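PDB 4RF6: arginine kinase from Anthopleura japonica, which catalyses the reversible transfer of a phosphate group from ATP to L-arginine, giving N-omega-phospho-L-arginine and ADP. Local coordinates for residues I664-I669 with G682-S687; L634-R639 with L692-V697; K49-G54 with D78-T83; A150-I155 with E213-Y218. One frame throughout, in Å; residues are numbered along the deposited sequence.

Interaction 1 (I664-I669 with G682-S687)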
loop_
_atom_site.group_PDB
_atom_site.type_symbol
_atom_site.label_atom_id
_atom_site.label_comp_id
_atom_site.label_asym_id
_atom_site.label_seq_id
_atom_site.Cartn_x
_atom_site.Cartn_y
_atom_site.Cartn_z
ATOM N N ILE A 664 29.034 24.503 15.342
ATOM C CA ILE A 664 27.668 24.401 15.835
ATOM C C ILE A 664 26.903 25.686 15.515
ATOM O O ILE A 664 27.508 26.714 15.194
ATOM C CB ILE A 664 27.629 24.097 17.346
ATOM C CG1 ILE A 664 28.423 25.141 18.139
ATOM C CG2 ILE A 664 28.198 22.707 17.625
ATOM C CD1 ILE A 664 28.425 24.885 19.644
ATOM N N GLN A 665 25.575 25.614 15.576
ATOM C CA GLN A 665 24.721 26.758 15.283
ATOM C C GLN A 665 23.571 26.754 16.280
ATOM O O GLN A 665 23.106 25.691 16.702
ATOM C CB GLN A 665 24.176 26.671 13.854
ATOM C CG GLN A 665 23.314 25.437 13.616
ATOM C CD GLN A 665 22.852 25.301 12.181
ATOM O OE1 GLN A 665 22.841 26.272 11.420
ATOM N NE2 GLN A 665 22.465 24.083 11.800
ATOM N N ALA A 666 23.112 27.935 16.673
ATOM C CA ALA A 666 22.047 28.018 17.662
ATOM C C ALA A 666 20.792 28.591 17.032
ATOM O O ALA A 666 20.852 29.618 16.356
ATOM C CB ALA A 666 22.481 28.863 18.846
ATOM N N ARG A 667 19.659 27.929 17.242
ATOM C CA ARG A 667 18.376 28.449 16.772
ATOM C C ARG A 667 17.326 28.392 17.886
ATOM O O ARG A 667 17.395 27.541 18.776
ATOM C CB ARG A 667 17.918 27.724 15.501
ATOM C CG ARG A 667 18.954 27.784 14.381
ATOM C CD ARG A 667 18.353 27.655 12.988
ATOM N NE ARG A 667 19.086 28.471 12.018
ATOM C CZ ARG A 667 19.147 28.224 10.713
ATOM N NH1 ARG A 667 18.526 27.167 10.203
ATOM N NH2 ARG A 667 19.836 29.029 9.913
ATOM N N GLY A 668 16.361 29.306 17.837
ATOM C CA GLY A 668 15.487 29.539 18.975
ATOM C C GLY A 668 14.233 28.692 19.081
ATOM O O GLY A 668 13.729 28.170 18.086
ATOM N N ILE A 669 13.736 28.556 20.307
ATOM C CA ILE A 669 12.464 27.891 20.566
ATOM C C ILE A 669 11.603 28.751 21.487
ATOM O O ILE A 669 11.680 29.980 21.455
ATOM C CB ILE A 669 12.658 26.502 21.203
ATOM C CG1 ILE A 669 13.581 25.637 20.344
ATOM C CG2 ILE A 669 11.314 25.811 21.405
ATOM C CD1 ILE A 669 14.054 24.380 21.030
ATOM N N GLY A 682 13.994 31.393 26.667
ATOM C CA GLY A 682 14.981 31.571 25.632
ATOM C C GLY A 682 15.729 30.255 25.604
ATOM O O GLY A 682 16.912 30.194 25.929
ATOM N N VAL A 683 15.010 29.184 25.280
ATOM C CA VAL A 683 15.647 27.901 25.032
ATOM C C VAL A 683 16.144 27.964 23.603
ATOM O O VAL A 683 15.399 28.339 22.692
ATOM C CB VAL A 683 14.679 26.716 25.196
ATOM C CG1 VAL A 683 15.330 25.431 24.718
ATOM C CG2 VAL A 683 14.241 26.576 26.651
ATOM N N PHE A 684 17.413 27.625 23.414
ATOM C CA PHE A 684 18.008 27.632 22.092
ATOM C C PHE A 684 18.265 26.192 21.678
ATOM O O PHE A 684 18.647 25.357 22.505
ATOM C CB PHE A 684 19.326 28.412 22.094
ATOM C CG PHE A 684 19.174 29.888 22.373
ATOM C CD1 PHE A 684 19.437 30.819 21.380
ATOM C CD2 PHE A 684 18.792 30.347 23.628
ATOM C CE1 PHE A 684 19.311 32.177 21.623
ATOM C CE2 PHE A 684 18.660 31.707 23.882
ATOM C CZ PHE A 684 18.921 32.623 22.875
ATOM N N ASP A 685 18.029 25.893 20.404
ATOM C CA ASP A 685 18.448 24.619 19.849
ATOM C C ASP A 685 19.876 24.774 19.359
ATOM O O ASP A 685 20.132 25.535 18.425
ATOM C CB ASP A 685 17.558 24.206 18.678
ATOM C CG ASP A 685 17.967 22.870 18.078
ATOM O OD1 ASP A 685 19.005 22.814 17.386
ATOM O OD2 ASP A 685 17.246 21.876 18.295
ATOM N N ILE A 686 20.803 24.065 19.995
ATOM C CA ILE A 686 22.178 24.015 19.527
ATOM C C ILE A 686 22.346 22.743 18.720
ATOM O O ILE A 686 22.118 21.647 19.239
ATOM C CB ILE A 686 23.168 23.965 20.695
ATOM C CG1 ILE A 686 22.756 24.957 21.777
ATOM C CG2 ILE A 686 24.605 24.200 20.195
ATOM C CD1 ILE A 686 23.568 26.230 21.788
ATOM N N SER A 687 22.740 22.874 17.457
ATOM C CA SER A 687 22.904 21.705 16.603
ATOM C C SER A 687 24.215 21.742 15.826
ATOM O O SER A 687 24.812 22.803 15.647
ATOM C CB SER A 687 21.723 21.584 15.637
ATOM O OG SER A 687 21.672 22.689 14.753
#
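Ile-664 lays its CD1 against CG2 of Ile-686, 3.9 Å away, the two side chains meeting at a slant. With CG1 between the backbone N and the carbonyl carbon (chi1 55°), the branch carries CD1 to Ile-686. Met-703 of helix 696-714 touches both isoleucines. Ala-666 adds to this apolar face. Ala-666 CB lies 4.1 Å from Ile-686 CD1 and also near the ring of Phe-684. These residues belong to two antiparallel strands, 664-668 and 683-688. Strand 664-668 is the outermost strand on its side of the eight-stranded antiparallel sheet of the second catalytic domain, a sheet that phosphagen kinases share. Gln-665 with Ser-687 and Arg-667 with Asp-685 are hydrogen-bonded pairs. In the first, Gln-665 N gives to Ser-687 O (2.9 Å) and Ser-687 N gives to Gln-665 O (2.9 Å). In the second, Arg-667 N reaches Asp-685 O at 2.7 Å. The other sheet face is polar. There Gln-665 NE2 makes a weak bond to Ser-687 OG (3.4 Å), and Asp-685 turns its carboxylate to Arg-639 of the next strand in a salt bridge. Past the end of strand 664-668, Ile-669 N binds Val-683 O, while Ile-669 CD1 rests 4.0 Å from Val-683 CG1.

Interaction 2 (L634-R639 with L692-V697)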
loop_
_atom_site.group_PDB
_atom_site.type_symbol
_atom_site.label_atom_id
_atom_site.label_comp_id
_atom_site.label_asym_id
_atom_site.label_seq_id
_atom_site.Cartn_x
_atom_site.Cartn_y
_atom_site.Cartn_z
ATOM N N LEU A 634 24.386 12.661 4.171
ATOM C CA LEU A 634 25.587 11.843 4.028
ATOM C C LEU A 634 26.522 11.980 5.233
ATOM O O LEU A 634 26.223 12.717 6.182
ATOM C CB LEU A 634 26.318 12.212 2.738
ATOM C CG LEU A 634 25.540 11.921 1.459
ATOM C CD1 LEU A 634 26.270 12.488 0.250
ATOM C CD2 LEU A 634 25.344 10.426 1.300
ATOM N N GLY A 635 27.643 11.257 5.199
ATOM C CA GLY A 635 28.656 11.334 6.244
ATOM C C GLY A 635 28.263 10.611 7.518
ATOM O O GLY A 635 28.112 9.386 7.530
ATOM N N THR A 636 28.107 11.374 8.594
ATOM C CA THR A 636 27.594 10.855 9.857
ATOM C C THR A 636 26.082 10.661 9.809
ATOM O O THR A 636 25.516 9.932 10.631
ATOM C CB THR A 636 27.865 11.842 10.981
ATOM O OG1 THR A 636 27.197 13.072 10.671
ATOM C CG2 THR A 636 29.352 12.092 11.123
ATOM N N GLY A 637 25.427 11.350 8.873
ATOM C CA GLY A 637 23.974 11.376 8.804
ATOM C C GLY A 637 23.363 11.836 10.116
ATOM O O GLY A 637 22.213 11.507 10.441
ATOM N N MET A 638 24.142 12.597 10.876
ATOM C CA MET A 638 23.805 12.884 12.267
ATOM C C MET A 638 23.222 14.279 12.465
ATOM O O MET A 638 23.657 15.244 11.831
ATOM C CB MET A 638 25.050 12.724 13.149
ATOM C CG MET A 638 24.841 13.138 14.612
ATOM S SD MET A 638 26.298 12.863 15.654
ATOM C CE MET A 638 26.298 11.078 15.788
ATOM N N ARG A 639 22.216 14.374 13.326
ATOM C CA ARG A 639 21.867 15.658 13.908
ATOM C C ARG A 639 21.916 15.550 15.424
ATOM O O ARG A 639 21.101 14.852 16.036
ATOM C CB ARG A 639 20.488 16.137 13.458
ATOM C CG ARG A 639 20.179 17.558 13.931
ATOM C CD ARG A 639 18.804 18.039 13.486
ATOM N NE ARG A 639 18.076 18.627 14.607
ATOM C CZ ARG A 639 18.133 19.909 14.952
ATOM N NH1 ARG A 639 18.876 20.760 14.253
ATOM N NH2 ARG A 639 17.441 20.345 15.994
ATOM N N LEU A 692 29.834 15.717 6.934
ATOM C CA LEU A 692 30.956 15.086 6.232
ATOM C C LEU A 692 32.307 15.661 6.665
ATOM O O LEU A 692 32.446 16.875 6.841
ATOM C CB LEU A 692 30.804 15.221 4.711
ATOM C CG LEU A 692 30.001 14.151 3.986
ATOM C CD1 LEU A 692 29.550 14.645 2.616
ATOM C CD2 LEU A 692 30.834 12.861 3.853
ATOM N N GLY A 693 33.297 14.789 6.843
ATOM C CA GLY A 693 34.644 15.237 7.161
ATOM C C GLY A 693 34.997 15.144 8.634
ATOM O O GLY A 693 36.139 15.410 9.033
ATOM N N LEU A 694 34.012 14.775 9.446
ATOM C CA LEU A 694 34.225 14.555 10.871
ATOM C C LEU A 694 33.445 13.308 11.264
ATOM O O LEU A 694 32.395 13.013 10.684
ATOM C CB LEU A 694 33.765 15.763 11.702
ATOM C CG LEU A 694 32.269 15.957 11.987
ATOM C CD1 LEU A 694 32.041 17.183 12.882
ATOM C CD2 LEU A 694 31.422 16.065 10.710
ATOM N N SER A 695 33.958 12.564 12.235
ATOM C CA SER A 695 33.303 11.330 12.648
ATOM C C SER A 695 32.160 11.633 13.609
ATOM O O SER A 695 32.027 12.766 14.087
ATOM C CB SER A 695 34.305 10.406 13.322
ATOM O OG SER A 695 34.689 10.912 14.581
ATOM N N GLU A 696 31.336 10.628 13.900
ATOM C CA GLU A 696 30.260 10.795 14.875
ATOM C C GLU A 696 30.816 11.178 16.236
ATOM O O GLU A 696 30.284 12.066 16.914
ATOM C CB GLU A 696 29.406 9.529 14.969
ATOM C CG GLU A 696 28.565 9.267 13.723
ATOM C CD GLU A 696 29.334 8.549 12.633
ATOM O OE1 GLU A 696 30.575 8.435 12.752
ATOM O OE2 GLU A 696 28.689 8.099 11.658
ATOM N N VAL A 697 31.903 10.516 16.623
ATOM C CA VAL A 697 32.598 10.812 17.867
ATOM C C VAL A 697 33.055 12.263 17.914
ATOM O O VAL A 697 32.899 12.942 18.933
ATOM C CB VAL A 697 33.826 9.886 18.031
ATOM C CG1 VAL A 697 34.840 10.479 19.004
ATOM C CG2 VAL A 697 33.389 8.497 18.493
HETATM O O HOH W 1 29.987 8.423 9.444
#
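Thr-636 and Glu-696 pack closely at the centre of this contact. Glu-696 CG lies 3.8 Å from Thr-636 CB. The glutamate chain bends at chi2 (84°), which brings its carboxylate back over the threonine, with OE2 3.5 Å from Thr-636 CA. Met-638, from the same segment as Thr-636, crosses the Glu-696 chain, its CE 3.6 Å from Glu-696 CG. Thr-636 CG2 points at the backbone of residues 694-696 and comes 3.2 Å from Leu-694 O. That carbonyl is buried without a polar partner in the model. Farther along, Leu-692 places CD2 3.6 Å from Gly-635 CA. A looser part lies beside these groups, where Gly-635 O and Glu-696 OE2 do not meet directly. A water donates to both, at 2.8 Å from Gly-635 O and 2.6 Å from Glu-696 OE2. The carboxylate is held further by a salt bridge from OE2 to Arg-488 and by the backbone N of Asp-461 at OE1. Within 634-637 the chain makes a type II' beta turn. Thr-636 OG1 then accepts from Met-638 N at 3.1 Å, an ST turn. The contact thus joins a turn leading into strand 638-645 of the catalytic-domain sheet to the start of helix 696-714, where Ser-695 is the N-cap.

Interaction 3 (K49-G54 with D78-T83)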
loop_
_atom_site.group_PDB
_atom_site.type_symbol
_atom_site.label_atom_id
_atom_site.label_comp_id
_atom_site.label_asym_id
_atom_site.label_seq_id
_atom_site.Cartn_x
_atom_site.Cartn_y
_atom_site.Cartn_z
ATOM N N LYS A 49 -44.353 -23.094 -11.812
ATOM C CA LYS A 49 -43.260 -24.057 -11.695
ATOM C C LYS A 49 -42.435 -23.827 -10.431
ATOM O O LYS A 49 -42.187 -22.680 -10.040
ATOM C CB LYS A 49 -42.346 -23.986 -12.921
ATOM C CG LYS A 49 -43.089 -24.130 -14.241
ATOM C CD LYS A 49 -42.143 -24.480 -15.380
ATOM C CE LYS A 49 -42.908 -24.630 -16.693
ATOM N NZ LYS A 49 -42.004 -25.017 -17.812
ATOM N N LYS A 50 -42.006 -24.920 -9.800
ATOM C CA LYS A 50 -41.158 -24.847 -8.608
ATOM C C LYS A 50 -40.015 -25.861 -8.682
ATOM O O LYS A 50 -40.214 -27.001 -9.116
ATOM C CB LYS A 50 -41.989 -25.092 -7.343
ATOM C CG LYS A 50 -43.091 -24.066 -7.132
ATOM C CD LYS A 50 -43.879 -24.324 -5.867
ATOM C CE LYS A 50 -45.032 -23.342 -5.758
ATOM N NZ LYS A 50 -46.185 -23.941 -5.040
ATOM N N THR A 51 -38.824 -25.445 -8.260
ATOM C CA THR A 51 -37.668 -26.335 -8.224
ATOM C C THR A 51 -37.801 -27.303 -7.051
ATOM O O THR A 51 -38.720 -27.168 -6.237
ATOM C CB THR A 51 -36.345 -25.545 -8.099
ATOM O OG1 THR A 51 -36.188 -25.067 -6.756
ATOM C CG2 THR A 51 -36.323 -24.363 -9.067
ATOM N N LYS A 52 -36.888 -28.271 -6.964
ATOM C CA LYS A 52 -36.892 -29.230 -5.860
ATOM C C LYS A 52 -36.779 -28.529 -4.517
ATOM O O LYS A 52 -37.283 -29.029 -3.512
ATOM C CB LYS A 52 -35.748 -30.242 -5.988
ATOM C CG LYS A 52 -36.147 -31.575 -6.606
ATOM C CD LYS A 52 -34.939 -32.480 -6.855
ATOM C CE LYS A 52 -34.552 -33.304 -5.626
ATOM N NZ LYS A 52 -33.472 -34.288 -5.966
ATOM N N LEU A 53 -36.110 -27.378 -4.495
ATOM C CA LEU A 53 -35.953 -26.628 -3.250
ATOM C C LEU A 53 -37.156 -25.726 -2.993
ATOM O O LEU A 53 -37.201 -25.004 -1.994
ATOM C CB LEU A 53 -34.667 -25.800 -3.259
ATOM C CG LEU A 53 -33.361 -26.551 -3.500
ATOM C CD1 LEU A 53 -32.195 -25.703 -3.028
ATOM C CD2 LEU A 53 -33.345 -27.902 -2.810
ATOM N N GLY A 54 -38.129 -25.771 -3.898
ATOM C CA GLY A 54 -39.334 -24.976 -3.749
ATOM C C GLY A 54 -39.164 -23.564 -4.277
ATOM O O GLY A 54 -39.983 -22.687 -3.992
ATOM N N ASP A 78 -31.221 -21.679 -6.797
ATOM C CA ASP A 78 -30.473 -22.921 -6.943
ATOM C C ASP A 78 -30.076 -23.125 -8.396
ATOM O O ASP A 78 -30.466 -22.339 -9.265
ATOM C CB ASP A 78 -31.274 -24.131 -6.418
ATOM C CG ASP A 78 -32.655 -24.253 -7.050
ATOM O OD1 ASP A 78 -32.907 -23.618 -8.093
ATOM O OD2 ASP A 78 -33.498 -25.001 -6.502
ATOM N N GLU A 79 -29.304 -24.179 -8.654
ATOM C CA GLU A 79 -28.860 -24.503 -10.003
ATOM C C GLU A 79 -30.051 -24.775 -10.914
ATOM O O GLU A 79 -30.074 -24.346 -12.070
ATOM C CB GLU A 79 -27.952 -25.732 -9.973
ATOM C CG GLU A 79 -27.721 -26.384 -11.333
ATOM C CD GLU A 79 -26.605 -27.416 -11.297
ATOM O OE1 GLU A 79 -26.101 -27.792 -12.378
ATOM O OE2 GLU A 79 -26.232 -27.844 -10.185
ATOM N N GLU A 80 -31.040 -25.488 -10.382
ATOM C CA GLU A 80 -32.215 -25.866 -11.159
ATOM C C GLU A 80 -32.963 -24.638 -11.675
ATOM O O GLU A 80 -33.549 -24.672 -12.762
ATOM C CB GLU A 80 -33.150 -26.744 -10.323
ATOM C CG GLU A 80 -34.380 -27.232 -11.071
ATOM C CD GLU A 80 -35.283 -28.101 -10.216
ATOM O OE1 GLU A 80 -36.385 -28.442 -10.688
ATOM O OE2 GLU A 80 -34.894 -28.441 -9.079
ATOM N N SER A 81 -32.937 -23.559 -10.897
ATOM C CA SER A 81 -33.572 -22.302 -11.297
ATOM C C SER A 81 -33.097 -21.824 -12.672
ATOM O O SER A 81 -33.882 -21.293 -13.462
ATOM C CB SER A 81 -33.312 -21.211 -10.252
ATOM O OG SER A 81 -34.001 -21.480 -9.054
ATOM N N TYR A 82 -31.812 -22.015 -12.959
ATOM C CA TYR A 82 -31.257 -21.562 -14.229
ATOM C C TYR A 82 -31.859 -22.294 -15.427
ATOM O O TYR A 82 -31.870 -21.772 -16.547
ATOM C CB TYR A 82 -29.739 -21.702 -14.234
ATOM C CG TYR A 82 -29.025 -20.547 -13.574
ATOM C CD1 TYR A 82 -29.000 -19.293 -14.174
ATOM C CD2 TYR A 82 -28.374 -20.710 -12.357
ATOM C CE1 TYR A 82 -28.344 -18.235 -13.580
ATOM C CE2 TYR A 82 -27.711 -19.665 -11.763
ATOM C CZ TYR A 82 -27.706 -18.428 -12.372
ATOM O OH TYR A 82 -27.049 -17.378 -11.772
ATOM N N THR A 83 -32.356 -23.502 -15.185
ATOM C CA THR A 83 -32.961 -24.300 -16.249
ATOM C C THR A 83 -34.478 -24.210 -16.217
ATOM O O THR A 83 -35.116 -23.982 -17.249
ATOM C CB THR A 83 -32.537 -25.767 -16.151
ATOM O OG1 THR A 83 -31.131 -25.864 -16.420
ATOM C CG2 THR A 83 -33.303 -26.624 -17.156
#
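Thr-51 OG1 donates to Asp-78 OD2 at 2.7 Å, the two side chains approaching from opposite directions. The hydroxyl uses the syn lone pair of OD2. Next to it, Lys-52 N gives an almost straight bond (177°) to Glu-80 OE2 at 2.9 Å, meeting that oxygen from above the carboxylate plane. Glu-80 gets there with an extended chain, its CG opposite the backbone N (chi1 -178°). The other oxygen of Asp-78 serves its own segment. OD1 accepts from Ser-81 N (2.8 Å) and Ser-81 OG (2.6 Å), which come from opposite faces of the carboxylate. Asp-78 is thus the N-cap of helix 79-84 and also anchors the loop 49-54. This loop makes a type I beta turn from Thr-51 to Gly-54, between helices 40-46 and 57-66 of the first small N-terminal domain. Thr-51 OG1 also accepts from Ile-55 N and, weakly, from Leu-53 N, so one hydroxyl ties the turn to the residue that caps the helix. Packing surrounds these bonds. Thr-51 CG2 lies 3.7 Å from Ser-81 OG, and Thr-51 CB touches the Glu-80 carboxylate. Leu-53 slides past Asp-78, its CG 3.4 Å from Asp-78 OD2. Leu-53 and Lys-52 lie on the exposed side of the contact.

Interaction 4 (A150-I155 with E213-Y218)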
loop_
_atom_site.group_PDB
_atom_site.type_symbol
_atom_site.label_atom_id
_atom_site.label_comp_id
_atom_site.label_asym_id
_atom_site.label_seq_id
_atom_site.Cartn_x
_atom_site.Cartn_y
_atom_site.Cartn_z
ATOM N N ALA A 150 -29.854 -25.235 7.861
ATOM C CA ALA A 150 -28.954 -26.328 8.229
ATOM C C ALA A 150 -27.779 -26.458 7.263
ATOM O O ALA A 150 -26.647 -26.742 7.665
ATOM C CB ALA A 150 -29.727 -27.636 8.286
ATOM N N HIS A 151 -28.056 -26.280 5.981
ATOM C CA HIS A 151 -27.025 -26.452 4.972
ATOM C C HIS A 151 -26.011 -25.306 4.959
ATOM O O HIS A 151 -24.832 -25.519 4.663
ATOM C CB HIS A 151 -27.659 -26.670 3.594
ATOM C CG HIS A 151 -28.217 -28.046 3.402
ATOM N ND1 HIS A 151 -28.953 -28.404 2.292
ATOM C CD2 HIS A 151 -28.140 -29.154 4.177
ATOM C CE1 HIS A 151 -29.309 -29.672 2.395
ATOM N NE2 HIS A 151 -28.829 -30.151 3.529
ATOM N N ARG A 152 -26.466 -24.097 5.278
ATOM C CA ARG A 152 -25.558 -22.959 5.402
ATOM C C ARG A 152 -24.527 -23.253 6.493
ATOM O O ARG A 152 -23.342 -22.927 6.361
ATOM C CB ARG A 152 -26.341 -21.680 5.732
ATOM C CG ARG A 152 -25.488 -20.414 5.749
ATOM C CD ARG A 152 -26.289 -19.187 6.199
ATOM N NE ARG A 152 -27.216 -18.723 5.168
ATOM C CZ ARG A 152 -28.535 -18.902 5.195
ATOM N NH1 ARG A 152 -29.111 -19.528 6.214
ATOM N NH2 ARG A 152 -29.283 -18.452 4.194
ATOM N N LEU A 153 -24.987 -23.888 7.566
ATOM C CA LEU A 153 -24.117 -24.236 8.684
ATOM C C LEU A 153 -23.137 -25.341 8.300
ATOM O O LEU A 153 -21.964 -25.317 8.692
ATOM C CB LEU A 153 -24.965 -24.648 9.890
ATOM C CG LEU A 153 -25.731 -23.484 10.506
ATOM C CD1 LEU A 153 -26.804 -23.963 11.466
ATOM C CD2 LEU A 153 -24.754 -22.568 11.220
ATOM N N GLU A 154 -23.624 -26.304 7.525
ATOM C CA GLU A 154 -22.789 -27.401 7.048
ATOM C C GLU A 154 -21.725 -26.878 6.086
ATOM O O GLU A 154 -20.590 -27.360 6.070
ATOM C CB GLU A 154 -23.657 -28.458 6.365
ATOM C CG GLU A 154 -22.911 -29.699 5.911
ATOM C CD GLU A 154 -23.857 -30.811 5.508
ATOM O OE1 GLU A 154 -24.650 -31.255 6.366
ATOM O OE2 GLU A 154 -23.814 -31.228 4.334
ATOM N N ILE A 155 -22.102 -25.886 5.285
ATOM C CA ILE A 155 -21.171 -25.248 4.356
ATOM C C ILE A 155 -20.062 -24.519 5.115
ATOM O O ILE A 155 -18.885 -24.708 4.820
ATOM C CB ILE A 155 -21.895 -24.256 3.422
ATOM C CG1 ILE A 155 -22.703 -25.002 2.360
ATOM C CG2 ILE A 155 -20.899 -23.326 2.746
ATOM C CD1 ILE A 155 -23.758 -24.133 1.670
ATOM N N GLU A 213 -26.013 -15.972 11.015
ATOM C CA GLU A 213 -25.644 -17.372 11.177
ATOM C C GLU A 213 -24.913 -17.931 9.953
ATOM O O GLU A 213 -25.348 -17.731 8.819
ATOM C CB GLU A 213 -26.903 -18.201 11.439
ATOM C CG GLU A 213 -26.662 -19.680 11.626
ATOM C CD GLU A 213 -27.899 -20.413 12.113
ATOM O OE1 GLU A 213 -28.765 -20.733 11.277
ATOM O OE2 GLU A 213 -28.002 -20.659 13.333
ATOM N N GLY A 214 -23.805 -18.630 10.184
ATOM C CA GLY A 214 -23.105 -19.310 9.106
ATOM C C GLY A 214 -22.243 -18.405 8.244
ATOM O O GLY A 214 -21.582 -18.880 7.317
ATOM N N ARG A 215 -22.263 -17.106 8.528
ATOM C CA ARG A 215 -21.401 -16.155 7.827
ATOM C C ARG A 215 -20.073 -16.022 8.555
ATOM O O ARG A 215 -20.016 -16.106 9.791
ATOM C CB ARG A 215 -22.057 -14.778 7.716
ATOM C CG ARG A 215 -23.097 -14.649 6.611
ATOM C CD ARG A 215 -24.400 -15.330 6.990
ATOM N NE ARG A 215 -25.475 -15.051 6.039
ATOM C CZ ARG A 215 -26.746 -15.377 6.237
ATOM N NH1 ARG A 215 -27.659 -15.084 5.320
ATOM N NH2 ARG A 215 -27.105 -15.992 7.357
ATOM N N GLY A 216 -19.001 -15.818 7.798
ATOM C CA GLY A 216 -17.689 -15.732 8.402
ATOM C C GLY A 216 -16.644 -15.117 7.498
ATOM O O GLY A 216 -16.855 -14.944 6.295
ATOM N N ILE A 217 -15.503 -14.798 8.097
ATOM C CA ILE A 217 -14.401 -14.162 7.394
ATOM C C ILE A 217 -13.090 -14.884 7.710
ATOM O O ILE A 217 -12.769 -15.107 8.879
ATOM C CB ILE A 217 -14.301 -12.683 7.799
ATOM C CG1 ILE A 217 -15.548 -11.927 7.330
ATOM C CG2 ILE A 217 -13.043 -12.043 7.232
ATOM C CD1 ILE A 217 -15.683 -10.534 7.910
ATOM N N TYR A 218 -12.354 -15.266 6.667
ATOM C CA TYR A 218 -11.019 -15.843 6.825
ATOM C C TYR A 218 -10.002 -14.964 6.113
ATOM O O TYR A 218 -10.253 -14.495 4.997
ATOM C CB TYR A 218 -10.965 -17.256 6.230
ATOM C CG TYR A 218 -9.600 -17.933 6.297
ATOM C CD1 TYR A 218 -9.258 -18.747 7.372
ATOM C CD2 TYR A 218 -8.668 -17.777 5.273
ATOM C CE1 TYR A 218 -8.018 -19.371 7.438
ATOM C CE2 TYR A 218 -7.426 -18.396 5.326
ATOM C CZ TYR A 218 -7.109 -19.189 6.411
ATOM O OH TYR A 218 -5.883 -19.807 6.469
HETATM O O HOH W 2 -27.973 -20.906 8.686
#
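The guanidinium groups of Arg-152 and Arg-215 lie flat on one another, centres 4.1 Å apart and planes only 4° from parallel. Arg-152 NE stands over one face of Arg-215, offset toward its rim. At the edge of Arg-152, in its plane, a water accepts from NH1. The same water donates to Glu-213 OE1 at 2.7 Å. This stack joins helix 149-163 to the loop entering strand 216-220, part of the eight-stranded antiparallel sheet of the first catalytic domain in this phosphagen kinase. The two like charges would probably disfavour the pairing on their own; bonds to backbone carbonyls fix Arg-215 and probably help to offset this. Arg-215 NH2 gives to Glu-213 O at 2.9 Å, on a lone pair in the carbonyl plane. Its NH1 binds Lys-209 O. Arg-152 runs out extended as far as CD, which sits 3.1 Å from Glu-213 O; the bend at chi3 (-74°) then turns the guanidinium flat against Arg-215. Glu-213 OE1 also takes a salt bridge from Lys-149. Beside the stack, Leu-153 meets the Glu-213 chain at about a right angle. Gly-214 runs close to the helix, its CA 4.3 Å from Arg-152 CG, and its carbonyl is bound by Asn-230. Arg-215 lies about 9 Å, side chain to side chain, from Glu-232, a probable substrate-binding residue. Leu-153 CD2 packs on Glu-213 CG at 3.5 Å.

How the interactions relate
From the N terminus, interaction 3 comes first. It closes the loop between 49-54 and 78-83 within the first N-terminal domain. Interaction 4 follows in series, joining helix 149-163 to the lead-in of strand 216-220 in the first catalytic domain. Their nearest atoms are about 7 Å apart. The second repeat carries the other two. Interaction 2 joins the turn before strand 638-645 to the start of helix 696-714. Interaction 1 is nested inside that loop and pairs the edge strand 664-668 with 683-688. They meet where strands 638-645 and 683-688 run side by side in one sheet. The centres of interactions 1 and 3 lie about 81 Å apart, on opposite sides of the centre of the chain.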